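Local coordinates for protein Bd3460 (Bdellovibrio bacteriovorus, PDB 5CEC) that binds the predatory endopeptidase Bd3459 through its ankyrin repeats and probably protects the predator from its own enzyme as an immunity protein, at residues Lys46-Asn57 with Lys80-Asn88; Asn57-Met68 with Asn88-Ala99. All blocks are in the same frame, centred on the assembly; numbering follows the deposited sequence.

Interaction 1 of 2, residues Lys46-Asn57 with Lys80-Asn88; sequences KNLVQKNKIDLN and KFLLSKKVN
Val49 and Lys46 meet the ring of Phe81 where helices 42-49 and 76-84 of the ankyrin-repeat stack lie side by side. The apolar part is built round this ring. Phe81 has CG anti to its backbone N (chi1 173°), which carries the ring across to the other helix. There Val49 approaches from the opposite direction and presses CB against the ring edge, in plane, 3.6 Å from CE2. Lys46 uses its aliphatic stem instead: CG lies over one face, 4.1 Å from the ring centroid, in a CH-pi contact displaced toward the rim. Further along, Leu56 packs against the residues that follow helix 76-84. Its CD1 rests 3.6 Å from CB of Lys85, while its CB lies the same distance from CG1 of Val87; Leu56 also touches Leu33 of helix 31-39.

Polar contacts lie round this apolar patch. The chain of Gln50 bends at chi2 (-79°), bringing NE2 to the edge of the Phe81 ring and OE1 within 2.9 Å of Lys85 NZ. That hydrogen bond comes from above the carbonyl plane rather than along a lone pair, and it joins an exposed glutamine to a partly exposed lysine.

Beyond the helices the loops are tied more directly. Lys86, with positive phi, closes helix 76-84 in a Schellman motif and turns the chain toward Asn57. An Asx turn, in which Asp55 OD1 accepts from Asn57 N, shapes the other loop. Asn57 OD1 then receives two donors: a water that also donates to Asn88 O, and the backbone N of Asn88, 2.8 Å away with an N-H...O angle of 164°.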
loop_
_atom_site.group_PDB
_atom_site.type_symbol
_atom_site.label_atom_id
_atom_site.label_comp_id
_atom_site.label_asym_id
_atom_site.label_seq_id
_atom_site.Cartn_x
_atom_site.Cartn_y
_atom_site.Cartn_z
ATOM N N LYS B 46 7.647 18.145 12.529
ATOM C CA LYS B 46 7.792 19.613 12.689
ATOM C C LYS B 46 7.806 20.041 14.156
ATOM O O LYS B 46 8.557 20.959 14.537
ATOM C CB LYS B 46 6.708 20.367 11.917
ATOM C CG LYS B 46 6.876 20.298 10.411
ATOM C CD LYS B 46 5.897 21.214 9.694
ATOM C CE LYS B 46 6.007 21.070 8.194
ATOM N NZ LYS B 46 5.103 22.016 7.488
ATOM N N ASN B 47 6.984 19.380 14.976
ATOM C CA ASN B 47 6.960 19.641 16.422
ATOM C C ASN B 47 8.207 19.218 17.179
ATOM O O ASN B 47 8.397 19.662 18.283
ATOM C CB ASN B 47 5.722 19.015 17.077
ATOM C CG ASN B 47 4.431 19.740 16.704
ATOM O OD1 ASN B 47 4.449 20.835 16.126
ATOM N ND2 ASN B 47 3.296 19.128 17.037
ATOM N N LEU B 48 9.054 18.376 16.602
ATOM C CA LEU B 48 10.326 17.973 17.239
ATOM C C LEU B 48 11.549 18.697 16.668
ATOM O O LEU B 48 12.501 18.991 17.398
ATOM C CB LEU B 48 10.522 16.451 17.105
ATOM C CG LEU B 48 9.619 15.589 18.003
ATOM C CD1 LEU B 48 9.623 14.125 17.577
ATOM C CD2 LEU B 48 10.042 15.727 19.457
ATOM N N VAL B 49 11.526 18.976 15.367
ATOM C CA VAL B 49 12.697 19.520 14.684
ATOM C C VAL B 49 12.845 21.015 14.953
ATOM O O VAL B 49 13.959 21.471 15.233
ATOM C CB VAL B 49 12.654 19.223 13.176
ATOM C CG1 VAL B 49 13.769 19.950 12.435
ATOM C CG2 VAL B 49 12.767 17.720 12.951
ATOM N N GLN B 50 11.738 21.760 14.901
ATOM C CA GLN B 50 11.777 23.226 15.071
ATOM C C GLN B 50 12.109 23.600 16.515
ATOM O O GLN B 50 12.716 24.643 16.764
ATOM C CB GLN B 50 10.452 23.851 14.627
ATOM C CG GLN B 50 10.054 23.556 13.179
ATOM C CD GLN B 50 10.781 24.413 12.157
ATOM O OE1 GLN B 50 11.836 24.994 12.434
ATOM N NE2 GLN B 50 10.205 24.502 10.960
ATOM N N LYS B 51 11.725 22.741 17.464
ATOM C CA LYS B 51 12.227 22.810 18.849
ATOM C C LYS B 51 13.775 22.693 18.910
ATOM O O LYS B 51 14.379 23.135 19.892
ATOM C CB LYS B 51 11.528 21.741 19.713
ATOM C CG LYS B 51 11.946 21.632 21.182
ATOM C CD LYS B 51 10.975 22.286 22.157
ATOM C CE LYS B 51 11.344 21.950 23.600
ATOM N NZ LYS B 51 12.682 22.480 24.001
ATOM N N ASN B 52 14.399 22.108 17.877
ATOM C CA ASN B 52 15.859 22.222 17.570
ATOM C C ASN B 52 16.822 21.897 18.731
ATOM O O ASN B 52 17.897 22.494 18.875
ATOM C CB ASN B 52 16.172 23.592 16.913
ATOM C CG ASN B 52 17.431 23.586 16.056
ATOM O OD1 ASN B 52 18.102 22.563 15.890
ATOM N ND2 ASN B 52 17.765 24.752 15.511
ATOM N N LYS B 53 16.406 20.928 19.544
ATOM C CA LYS B 53 17.261 20.263 20.528
ATOM C C LYS B 53 17.954 19.049 19.864
ATOM O O LYS B 53 18.778 18.368 20.494
ATOM C CB LYS B 53 16.422 19.819 21.744
ATOM C CG LYS B 53 15.398 18.710 21.456
ATOM C CD LYS B 53 14.079 18.857 22.222
ATOM C CE LYS B 53 12.924 18.093 21.562
ATOM N NZ LYS B 53 12.619 18.489 20.147
ATOM N N ILE B 54 17.620 18.777 18.596
ATOM C CA ILE B 54 18.056 17.563 17.936
ATOM C C ILE B 54 19.000 17.863 16.786
ATOM O O ILE B 54 18.701 18.665 15.892
ATOM C CB ILE B 54 16.851 16.769 17.402
ATOM C CG1 ILE B 54 15.879 16.464 18.548
ATOM C CG2 ILE B 54 17.318 15.465 16.749
ATOM C CD1 ILE B 54 14.525 15.944 18.122
ATOM N N ASP B 55 20.133 17.182 16.820
ATOM C CA ASP B 55 21.083 17.166 15.730
ATOM C C ASP B 55 20.545 16.227 14.693
ATOM O O ASP B 55 20.541 15.027 14.886
ATOM C CB ASP B 55 22.439 16.696 16.264
ATOM C CG ASP B 55 23.492 16.549 15.187
ATOM O OD1 ASP B 55 23.245 16.826 13.981
ATOM O OD2 ASP B 55 24.597 16.144 15.588
ATOM N N LEU B 56 20.116 16.780 13.562
ATOM C CA LEU B 56 19.476 15.978 12.529
ATOM C C LEU B 56 20.437 15.043 11.833
ATOM O O LEU B 56 19.976 14.174 11.110
ATOM C CB LEU B 56 18.786 16.872 11.490
ATOM C CG LEU B 56 17.629 17.728 12.015
ATOM C CD1 LEU B 56 17.118 18.670 10.933
ATOM C CD2 LEU B 56 16.479 16.900 12.554
ATOM N N ASN B 57 21.754 15.235 12.006
ATOM C CA ASN B 57 22.732 14.309 11.454
ATOM C C ASN B 57 23.161 13.233 12.445
ATOM O O ASN B 57 23.962 12.376 12.083
ATOM C CB ASN B 57 23.949 15.086 10.934
ATOM C CG ASN B 57 23.637 15.902 9.704
ATOM O OD1 ASN B 57 22.782 15.531 8.880
ATOM N ND2 ASN B 57 24.323 17.033 9.560
ATOM N N LYS B 80 11.260 16.534 2.124
ATOM C CA LYS B 80 11.416 17.920 1.692
ATOM C C LYS B 80 11.684 18.846 2.877
ATOM O O LYS B 80 12.530 19.756 2.792
ATOM C CB LYS B 80 10.173 18.385 0.931
ATOM C CG LYS B 80 10.012 17.809 -0.460
ATOM C CD LYS B 80 8.710 18.296 -1.100
ATOM C CE LYS B 80 8.640 17.997 -2.590
ATOM N NZ LYS B 80 7.467 18.681 -3.227
ATOM N N PHE B 81 10.963 18.620 3.977
ATOM C CA PHE B 81 11.165 19.389 5.198
ATOM C C PHE B 81 12.596 19.241 5.732
ATOM O O PHE B 81 13.280 20.224 6.057
ATOM C CB PHE B 81 10.138 18.994 6.272
ATOM C CG PHE B 81 10.393 19.621 7.614
ATOM C CD1 PHE B 81 10.166 20.982 7.808
ATOM C CD2 PHE B 81 10.908 18.872 8.677
ATOM C CE1 PHE B 81 10.422 21.571 9.035
ATOM C CE2 PHE B 81 11.170 19.467 9.915
ATOM C CZ PHE B 81 10.919 20.815 10.093
ATOM N N LEU B 82 13.090 18.015 5.772
ATOM C CA LEU B 82 14.458 17.781 6.232
ATOM C C LEU B 82 15.514 18.348 5.280
ATOM O O LEU B 82 16.528 18.893 5.731
ATOM C CB LEU B 82 14.705 16.300 6.445
ATOM C CG LEU B 82 13.883 15.683 7.582
ATOM C CD1 LEU B 82 14.006 14.163 7.603
ATOM C CD2 LEU B 82 14.216 16.267 8.952
ATOM N N LEU B 83 15.277 18.274 3.971
ATOM C CA LEU B 83 16.186 18.909 3.011
ATOM C C LEU B 83 16.263 20.426 3.232
ATOM O O LEU B 83 17.343 21.028 3.091
ATOM C CB LEU B 83 15.766 18.609 1.556
ATOM C CG LEU B 83 15.864 17.156 1.122
ATOM C CD1 LEU B 83 15.313 16.976 -0.262
ATOM C CD2 LEU B 83 17.285 16.699 1.147
ATOM N N SER B 84 15.155 21.038 3.623
ATOM C CA SER B 84 15.148 22.482 3.908
ATOM C C SER B 84 15.988 22.835 5.137
ATOM O O SER B 84 16.403 23.976 5.277
ATOM C CB SER B 84 13.714 22.991 4.061
ATOM O OG SER B 84 13.184 22.768 5.363
ATOM N N LYS B 85 16.238 21.862 6.019
ATOM C CA LYS B 85 17.144 22.028 7.158
ATOM C C LYS B 85 18.601 21.709 6.813
ATOM O O LYS B 85 19.463 21.763 7.688
ATOM C CB LYS B 85 16.688 21.160 8.334
ATOM C CG LYS B 85 15.257 21.428 8.807
ATOM C CD LYS B 85 15.086 22.848 9.346
ATOM C CE LYS B 85 13.664 23.133 9.812
ATOM N NZ LYS B 85 13.435 24.590 10.029
ATOM N N LYS B 86 18.875 21.360 5.557
ATOM C CA LYS B 86 20.243 21.153 5.041
ATOM C C LYS B 86 20.949 19.978 5.710
ATOM O O LYS B 86 22.145 20.039 5.956
ATOM C CB LYS B 86 21.085 22.430 5.130
ATOM C CG LYS B 86 20.391 23.686 4.644
ATOM C CD LYS B 86 20.025 23.630 3.174
ATOM C CE LYS B 86 19.448 24.960 2.699
ATOM N NZ LYS B 86 20.493 25.968 2.376
ATOM N N VAL B 87 20.208 18.894 5.952
ATOM C CA VAL B 87 20.802 17.706 6.530
ATOM C C VAL B 87 21.829 17.085 5.584
ATOM O O VAL B 87 21.786 17.265 4.351
ATOM C CB VAL B 87 19.715 16.667 6.879
ATOM C CG1 VAL B 87 18.777 17.243 7.921
ATOM C CG2 VAL B 87 18.999 16.135 5.627
ATOM N N ASN B 88 22.754 16.321 6.148
ATOM C CA ASN B 88 23.752 15.620 5.347
ATOM C C ASN B 88 23.105 14.444 4.621
ATOM O O ASN B 88 22.454 13.589 5.234
ATOM C CB ASN B 88 24.942 15.149 6.201
ATOM C CG ASN B 88 26.061 14.519 5.337
ATOM O OD1 ASN B 88 25.910 13.409 4.880
ATOM N ND2 ASN B 88 27.147 15.265 5.049
HETATM O O HOH W 1 21.247 13.439 7.677
#

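Interaction 2 of 2, residues Asn57-Met68 with Asn88-Ala99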
loop_
_atom_site.group_PDB
_atom_site.type_symbol
_atom_site.label_atom_id
_atom_site.label_comp_id
_atom_site.label_asym_id
_atom_site.label_seq_id
_atom_site.Cartn_x
_atom_site.Cartn_y
_atom_site.Cartn_z
ATOM N N ASN B 57 21.754 15.235 12.006
ATOM C CA ASN B 57 22.732 14.309 11.454
ATOM C C ASN B 57 23.161 13.233 12.445
ATOM O O ASN B 57 23.962 12.376 12.083
ATOM C CB ASN B 57 23.949 15.086 10.934
ATOM C CG ASN B 57 23.637 15.902 9.704
ATOM O OD1 ASN B 57 22.782 15.531 8.880
ATOM N ND2 ASN B 57 24.323 17.033 9.560
ATOM N N ALA B 58 22.692 13.300 13.700
ATOM C CA ALA B 58 23.020 12.241 14.656
ATOM C C ALA B 58 22.389 10.900 14.255
ATOM O O ALA B 58 21.244 10.835 13.774
ATOM C CB ALA B 58 22.618 12.634 16.071
ATOM N N GLN B 59 23.166 9.839 14.434
ATOM C CA GLN B 59 22.748 8.509 14.042
ATOM C C GLN B 59 22.446 7.651 15.264
ATOM O O GLN B 59 23.112 7.762 16.306
ATOM C CB GLN B 59 23.829 7.880 13.177
ATOM C CG GLN B 59 23.906 8.509 11.798
ATOM C CD GLN B 59 25.171 8.146 11.052
ATOM O OE1 GLN B 59 26.236 8.751 11.252
ATOM N NE2 GLN B 59 25.076 7.132 10.208
ATOM N N ASP B 60 21.465 6.765 15.108
ATOM C CA ASP B 60 21.041 5.905 16.180
ATOM C C ASP B 60 21.891 4.635 16.239
ATOM O O ASP B 60 22.916 4.530 15.550
ATOM C CB ASP B 60 19.535 5.647 16.091
ATOM C CG ASP B 60 19.130 4.652 15.032
ATOM O OD1 ASP B 60 19.975 4.103 14.325
ATOM O OD2 ASP B 60 17.911 4.410 14.948
ATOM N N GLU B 61 21.466 3.674 17.058
ATOM C CA GLU B 61 22.262 2.476 17.309
ATOM C C GLU B 61 22.518 1.573 16.091
ATOM O O GLU B 61 23.472 0.813 16.097
ATOM C CB GLU B 61 21.637 1.658 18.438
ATOM C CG GLU B 61 20.285 1.038 18.095
ATOM C CD GLU B 61 19.750 0.133 19.187
ATOM O OE1 GLU B 61 20.406 -0.885 19.515
ATOM O OE2 GLU B 61 18.663 0.442 19.709
ATOM N N THR B 62 21.687 1.673 15.049
ATOM C CA THR B 62 21.927 0.942 13.795
ATOM C C THR B 62 22.372 1.863 12.639
ATOM O O THR B 62 22.438 1.433 11.499
ATOM C CB THR B 62 20.701 0.104 13.340
ATOM O OG1 THR B 62 19.695 0.938 12.742
ATOM C CG2 THR B 62 20.099 -0.691 14.490
ATOM N N GLY B 63 22.698 3.118 12.968
ATOM C CA GLY B 63 23.228 4.127 12.035
ATOM C C GLY B 63 22.203 4.945 11.302
ATOM O O GLY B 63 22.544 5.639 10.346
ATOM N N MET B 64 20.937 4.862 11.717
ATOM C CA MET B 64 19.860 5.579 11.032
ATOM C C MET B 64 19.790 7.035 11.439
ATOM O O MET B 64 19.984 7.395 12.614
ATOM C CB MET B 64 18.505 4.927 11.324
ATOM C CG MET B 64 18.404 3.469 10.902
ATOM S SD MET B 64 18.405 3.256 9.115
ATOM C CE MET B 64 16.758 3.820 8.692
ATOM N N THR B 65 19.430 7.846 10.471
ATOM C CA THR B 65 19.085 9.252 10.648
ATOM C C THR B 65 17.597 9.464 10.372
ATOM O O THR B 65 16.941 8.617 9.760
ATOM C CB THR B 65 19.819 10.109 9.629
ATOM O OG1 THR B 65 19.447 9.690 8.307
ATOM C CG2 THR B 65 21.331 10.018 9.818
ATOM N N PRO B 66 17.065 10.631 10.767
ATOM C CA PRO B 66 15.713 11.000 10.346
ATOM C C PRO B 66 15.503 10.905 8.847
ATOM O O PRO B 66 14.432 10.451 8.393
ATOM C CB PRO B 66 15.595 12.459 10.815
ATOM C CG PRO B 66 16.489 12.518 12.006
ATOM C CD PRO B 66 17.632 11.606 11.725
ATOM N N LEU B 67 16.458 11.396 8.069
ATOM C CA LEU B 67 16.294 11.386 6.622
ATOM C C LEU B 67 16.166 9.966 6.082
ATOM O O LEU B 67 15.365 9.719 5.170
ATOM C CB LEU B 67 17.467 12.111 5.949
ATOM C CG LEU B 67 17.334 12.276 4.440
ATOM C CD1 LEU B 67 16.196 13.193 4.080
ATOM C CD2 LEU B 67 18.632 12.731 3.820
ATOM N N MET B 68 16.989 9.047 6.580
ATOM C CA MET B 68 16.883 7.642 6.148
ATOM C C MET B 68 15.517 7.070 6.462
ATOM O O MET B 68 14.956 6.351 5.637
ATOM C CB MET B 68 17.953 6.778 6.793
ATOM C CG MET B 68 19.370 7.031 6.321
ATOM S SD MET B 68 20.470 6.205 7.489
ATOM C CE MET B 68 21.963 7.133 7.215
ATOM N N ASN B 88 22.754 16.321 6.148
ATOM C CA ASN B 88 23.752 15.620 5.347
ATOM C C ASN B 88 23.105 14.444 4.621
ATOM O O ASN B 88 22.454 13.589 5.234
ATOM C CB ASN B 88 24.942 15.149 6.201
ATOM C CG ASN B 88 26.061 14.519 5.337
ATOM O OD1 ASN B 88 25.910 13.409 4.880
ATOM N ND2 ASN B 88 27.147 15.265 5.049
ATOM N N LEU B 89 23.295 14.385 3.302
ATOM C CA LEU B 89 22.640 13.371 2.494
ATOM C C LEU B 89 23.341 12.045 2.447
ATOM O O LEU B 89 22.742 11.051 2.019
ATOM C CB LEU B 89 22.427 13.868 1.063
ATOM C CG LEU B 89 21.685 15.194 0.838
ATOM C CD1 LEU B 89 21.474 15.473 -0.633
ATOM C CD2 LEU B 89 20.353 15.194 1.573
ATOM N N GLU B 90 24.587 11.998 2.888
ATOM C CA GLU B 90 25.480 10.878 2.602
ATOM C C GLU B 90 25.846 10.000 3.789
ATOM O O GLU B 90 26.638 9.038 3.646
ATOM C CB GLU B 90 26.726 11.382 1.892
ATOM C CG GLU B 90 26.452 12.187 0.642
ATOM C CD GLU B 90 25.568 11.528 -0.383
ATOM O OE1 GLU B 90 25.516 10.286 -0.479
ATOM O OE2 GLU B 90 24.902 12.276 -1.124
ATOM N N LEU B 91 25.233 10.258 4.938
ATOM C CA LEU B 91 25.417 9.344 6.066
ATOM C C LEU B 91 24.875 7.976 5.692
ATOM O O LEU B 91 23.989 7.844 4.844
ATOM C CB LEU B 91 24.775 9.896 7.326
ATOM C CG LEU B 91 25.364 11.232 7.806
ATOM C CD1 LEU B 91 24.531 11.814 8.917
ATOM C CD2 LEU B 91 26.801 11.043 8.248
ATOM N N LYS B 92 25.437 6.943 6.308
ATOM C CA LYS B 92 25.107 5.556 6.007
ATOM C C LYS B 92 24.742 4.795 7.258
ATOM O O LYS B 92 25.342 4.999 8.325
ATOM C CB LYS B 92 26.281 4.858 5.325
ATOM C CG LYS B 92 26.542 5.399 3.941
ATOM C CD LYS B 92 27.822 4.882 3.384
ATOM C CE LYS B 92 28.092 5.434 2.020
ATOM N NZ LYS B 92 29.542 5.284 1.726
ATOM N N ASN B 93 23.750 3.920 7.138
ATOM C CA ASN B 93 23.422 3.020 8.261
ATOM C C ASN B 93 24.393 1.855 8.334
ATOM O O ASN B 93 25.342 1.775 7.568
ATOM C CB ASN B 93 21.980 2.541 8.177
ATOM C CG ASN B 93 21.791 1.441 7.153
ATOM O OD1 ASN B 93 22.448 1.443 6.123
ATOM N ND2 ASN B 93 20.951 0.450 7.458
ATOM N N ASN B 94 24.102 0.895 9.206
ATOM C CA ASN B 94 24.968 -0.297 9.312
ATOM C C ASN B 94 24.984 -1.199 8.080
ATOM O O ASN B 94 25.956 -1.912 7.872
ATOM C CB ASN B 94 24.690 -1.091 10.597
ATOM C CG ASN B 94 23.295 -1.702 10.660
ATOM O OD1 ASN B 94 22.429 -1.428 9.835
ATOM N ND2 ASN B 94 23.063 -2.484 11.681
ATOM N N GLY B 95 23.972 -1.070 7.221
ATOM C CA GLY B 95 23.949 -1.744 5.948
ATOM C C GLY B 95 24.653 -0.991 4.830
ATOM O O GLY B 95 24.620 -1.416 3.683
ATOM N N GLY B 96 25.296 0.120 5.166
ATOM C CA GLY B 96 26.032 0.911 4.171
ATOM C C GLY B 96 25.202 1.797 3.281
ATOM O O GLY B 96 25.723 2.306 2.284
ATOM N N GLU B 97 23.932 1.991 3.641
ATOM C CA GLU B 97 22.988 2.685 2.790
ATOM C C GLU B 97 22.764 4.124 3.171
ATOM O O GLU B 97 22.532 4.457 4.329
ATOM C CB GLU B 97 21.662 1.938 2.773
ATOM C CG GLU B 97 21.758 0.613 2.026
ATOM C CD GLU B 97 20.431 -0.108 1.863
ATOM O OE1 GLU B 97 19.619 -0.077 2.814
ATOM O OE2 GLU B 97 20.228 -0.713 0.783
ATOM N N THR B 98 22.823 4.991 2.168
ATOM C CA THR B 98 22.404 6.377 2.325
ATOM C C THR B 98 20.878 6.459 2.178
ATOM O O THR B 98 20.198 5.466 1.785
ATOM C CB THR B 98 23.006 7.299 1.273
ATOM O OG1 THR B 98 22.462 6.943 0.001
ATOM C CG2 THR B 98 24.545 7.220 1.242
ATOM N N ALA B 99 20.317 7.607 2.524
ATOM C CA ALA B 99 18.893 7.853 2.329
ATOM C C ALA B 99 18.416 7.535 0.917
ATOM O O ALA B 99 17.336 6.965 0.747
ATOM C CB ALA B 99 18.498 9.289 2.685
HETATM O O HOH W 1 21.247 13.439 7.677
HETATM O O HOH W 2 27.647 7.299 8.194
HETATM O O HOH W 3 19.944 -0.185 10.195
HETATM O O HOH W 4 20.956 10.779 6.375
#
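Leu67 and Met68 pack against Ala99 and Leu91 where successive ankyrin repeats stack. Helix 66-72 opens with Thr65-Pro66-Leu67-Met68, the variant here of the ankyrin TPLH motif, and Thr98 is likewise the N-cap of helix 99-105. The tight part lies at these helix starts and the loop residues Leu89 and Leu91. A chi1 of -175° swings the isobutyl group of Leu67 away from its amide nitrogen and brings CD2 to both Ala99 CB, at 3.6 Å, and Leu89 CD2. Met68 extends beyond CG to bring CE against the Leu91-Asn93 backbone, only 3.2 Å from the carbonyl O of Leu91, with its sulfur beside CB of Asn93. Leu91 answers from the other segment: CD1 reaches 3.3 Å from Asn57 O and also touches Thr65 CG2. In the capping box of Thr65 and Met68, Thr65 OG1 accepts from Met68 N.

Toward the loop tips, water and polar groups take over. Gln59 extends along the loop to donate from NE2 to Gly63 O, with the acceptor near its amide plane, and a water joins the same NE2 to Lys92 N. Asp60 OD1 holds its own turn by accepting from Thr62 N and Met64 N on opposite faces of the carboxylate. Another water links Thr62 OG1, Asn93 ND2 and Asn94 OD1. This end of the loops meets the partner enzyme: Asn94 ND2 donates to Lys390 O of the Bd3459 chain, while Asn93 and Glu97 bond to its Ser393. Between the loops, the backbone N of Asn94 donates to Thr62 O across 2.9 Å, at an N-H...O angle of 152°.

In the fold
The two contacts share Asn57, Asn88 and a water but hold different elements, and they show how an ankyrin stack changes its chemistry from its helix-helix surface to its loops. Interaction 1 is a surface contact between helices 42-49 and 76-84 and the residues after them, centred about 23 Å from the centre of the chain; interaction 2, about 14 Å from it, is partly buried and joins the start of helix 66-72 to the loop leading into helix 99-105. Aromatic and long aliphatic chains dominate the former, whereas sulfur packing, loop-to-loop backbone bonding and enzyme-facing bonds set the latter apart. Leu82 of interaction 1 packs against Pro66 and Leu67 of interaction 2.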